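Local coordinates for protein C2 toxin component I (Clostridium botulinum, PDB 2J3X) that is the enzymatic component of the binary C2 toxin, an ADP-ribosyltransferase that modifies actin in the host cell, at residues 250-255 with 343-348. The protein carries 2 engineered substitutions. Numbering follows the deposited sequence.
Sequences EGYLHS and NLSFSS
Tyr252 and Phe346 meet as a T-shaped (edge-to-face) aromatic pair where the helical part of the ADP-ribosyltransferase fold packs on the loop leading into strand 347-350. Phe346 is the last loop residue before this strand, which carries the Ser-Thr-Ser motif characteristic of these ADP-ribosyltransferases, starting at Ser348. The ring centroids lie 5.3 Å apart and the planes stand at 62°, with the Phe346 edge turned to the Tyr252 face. Followed outward, Tyr252 leaves helix 243-254 at CB, which points to the strand side. With CG anti to the backbone N (chi1 -178°), the ring is carried out from the helix toward Phe346, whose CA lies 9.4 Å from Tyr252 CA. In the outer half of the ring, Tyr252 CE1 lies 4.0 Å from Phe346 CD2, the atom that sits over the face. CE2 has Phe346 CB as its neighbour, and Tyr252 CZ packs against the same CB at 3.8 Å. Phe346 thus offers both its methylene and one ring edge to the outer half of the tyrosine. Ile282 of helix 273-286 and Leu391 of strand 389-392 touch both side chains, so the pair is buried where helices and sheet converge. At the tip, Tyr252 OH lies 3.6 Å from Phe346 CB and 3.5 Å from Phe346 O, without a hydrogen bond to that carbonyl; it is bonded instead to Asn261 OD1 on helix 257-265. Ser345 OG bonds to the same amide oxygen, so one acceptor links the helical layer to the loop before the strand. Between these two hydroxyls, Tyr252 OH and Ser345 OG, the separation is 4.1 Å.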
loop_
_atom_site.group_PDB
_atom_site.type_symbol
_atom_site.label_atom_id
_atom_site.label_comp_id
_atom_site.label_asym_id
_atom_site.label_seq_id
_atom_site.Cartn_x
_atom_site.Cartn_y
_atom_site.Cartn_z
ATOM N N GLU A 250 19.656 -20.739 -13.687
ATOM C CA GLU A 250 20.528 -19.925 -14.535
ATOM C C GLU A 250 19.977 -19.818 -15.951
ATOM O O GLU A 250 19.941 -18.736 -16.524
ATOM C CB GLU A 250 21.915 -20.561 -14.636
ATOM C CG GLU A 250 22.726 -20.498 -13.333
ATOM C CD GLU A 250 23.225 -19.106 -13.001
ATOM O OE1 GLU A 250 23.047 -18.159 -13.812
ATOM O OE2 GLU A 250 23.841 -18.964 -11.928
ATOM N N GLY A 251 19.554 -20.965 -16.474
ATOM C CA GLY A 251 19.061 -21.026 -17.864
ATOM C C GLY A 251 17.837 -20.148 -17.993
ATOM O O GLY A 251 17.696 -19.395 -18.956
ATOM N N TYR A 252 16.943 -20.235 -16.995
ATOM C CA TYR A 252 15.736 -19.429 -17.023
ATOM C C TYR A 252 16.043 -17.951 -16.902
ATOM O O TYR A 252 15.402 -17.101 -17.548
ATOM C CB TYR A 252 14.773 -19.895 -15.932
ATOM C CG TYR A 252 13.492 -19.101 -15.994
ATOM C CD1 TYR A 252 12.508 -19.390 -16.973
ATOM C CD2 TYR A 252 13.300 -18.001 -15.156
ATOM C CE1 TYR A 252 11.336 -18.612 -17.058
ATOM C CE2 TYR A 252 12.135 -17.224 -15.229
ATOM C CZ TYR A 252 11.157 -17.555 -16.190
ATOM O OH TYR A 252 10.019 -16.831 -16.280
ATOM N N LEU A 253 17.036 -17.606 -16.085
ATOM C CA LEU A 253 17.353 -16.208 -15.877
ATOM C C LEU A 253 18.054 -15.604 -17.086
ATOM O O LEU A 253 17.963 -14.407 -17.289
ATOM C CB LEU A 253 18.258 -16.021 -14.657
ATOM C CG LEU A 253 17.571 -16.271 -13.297
ATOM C CD1 LEU A 253 18.638 -16.308 -12.166
ATOM C CD2 LEU A 253 16.410 -15.264 -13.045
ATOM N N HIS A 254 18.721 -16.435 -17.880
ATOM C CA HIS A 254 19.583 -15.916 -18.959
ATOM C C HIS A 254 19.170 -16.192 -20.387
ATOM O O HIS A 254 19.335 -15.295 -21.231
ATOM C CB HIS A 254 21.040 -16.359 -18.760
ATOM C CG HIS A 254 21.693 -15.682 -17.601
ATOM N ND1 HIS A 254 22.000 -16.337 -16.428
ATOM C CD2 HIS A 254 22.009 -14.381 -17.403
ATOM C CE1 HIS A 254 22.537 -15.480 -15.581
ATOM N NE2 HIS A 254 22.533 -14.284 -16.140
ATOM N N SER A 255 18.680 -17.396 -20.676
ATOM C CA SER A 255 18.561 -17.809 -22.085
ATOM C C SER A 255 17.282 -18.506 -22.496
ATOM O O SER A 255 16.854 -18.348 -23.643
ATOM C CB SER A 255 19.742 -18.710 -22.496
ATOM O OG SER A 255 20.081 -19.632 -21.465
ATOM N N ASN A 343 -0.914 -16.415 -13.271
ATOM C CA ASN A 343 0.418 -16.323 -13.897
ATOM C C ASN A 343 0.772 -17.738 -14.282
ATOM O O ASN A 343 1.193 -18.502 -13.439
ATOM C CB ASN A 343 1.474 -15.799 -12.897
ATOM C CG ASN A 343 1.307 -14.349 -12.577
ATOM O OD1 ASN A 343 1.845 -13.484 -13.274
ATOM N ND2 ASN A 343 0.572 -14.050 -11.488
ATOM N N LEU A 344 0.573 -18.116 -15.556
ATOM C CA LEU A 344 0.825 -19.511 -15.936
ATOM C C LEU A 344 2.297 -19.906 -15.888
ATOM O O LEU A 344 2.611 -21.002 -15.494
ATOM C CB LEU A 344 0.237 -19.788 -17.339
ATOM C CG LEU A 344 -1.295 -19.900 -17.370
ATOM C CD1 LEU A 344 -1.758 -20.222 -18.820
ATOM C CD2 LEU A 344 -1.741 -20.966 -16.412
ATOM N N SER A 345 3.177 -18.983 -16.227
ATOM C CA SER A 345 4.595 -19.190 -16.112
ATOM C C SER A 345 5.121 -18.667 -14.747
ATOM O O SER A 345 4.367 -18.093 -13.947
ATOM C CB SER A 345 5.347 -18.449 -17.217
ATOM O OG SER A 345 6.679 -18.953 -17.319
ATOM N N PHE A 346 6.416 -18.846 -14.540
ATOM C CA PHE A 346 7.134 -18.139 -13.441
ATOM C C PHE A 346 6.971 -16.637 -13.655
ATOM O O PHE A 346 6.866 -16.181 -14.812
ATOM C CB PHE A 346 8.615 -18.520 -13.478
ATOM C CG PHE A 346 8.831 -19.994 -13.406
ATOM C CD1 PHE A 346 8.813 -20.659 -12.182
ATOM C CD2 PHE A 346 8.994 -20.754 -14.602
ATOM C CE1 PHE A 346 8.953 -22.059 -12.130
ATOM C CE2 PHE A 346 9.151 -22.130 -14.564
ATOM C CZ PHE A 346 9.162 -22.799 -13.328
ATOM N N SER A 347 6.980 -15.852 -12.586
ATOM C CA SER A 347 6.810 -14.417 -12.796
ATOM C C SER A 347 7.758 -13.620 -11.927
ATOM O O SER A 347 8.005 -14.003 -10.771
ATOM C CB SER A 347 5.356 -13.967 -12.613
ATOM O OG SER A 347 4.866 -14.213 -11.307
ATOM N N SER A 348 8.322 -12.561 -12.515
ATOM C CA SER A 348 9.265 -11.705 -11.811
ATOM C C SER A 348 8.548 -10.575 -11.065
ATOM O O SER A 348 7.581 -9.946 -11.548
ATOM C CB SER A 348 10.289 -11.104 -12.779
ATOM O OG SER A 348 9.590 -10.260 -13.616
#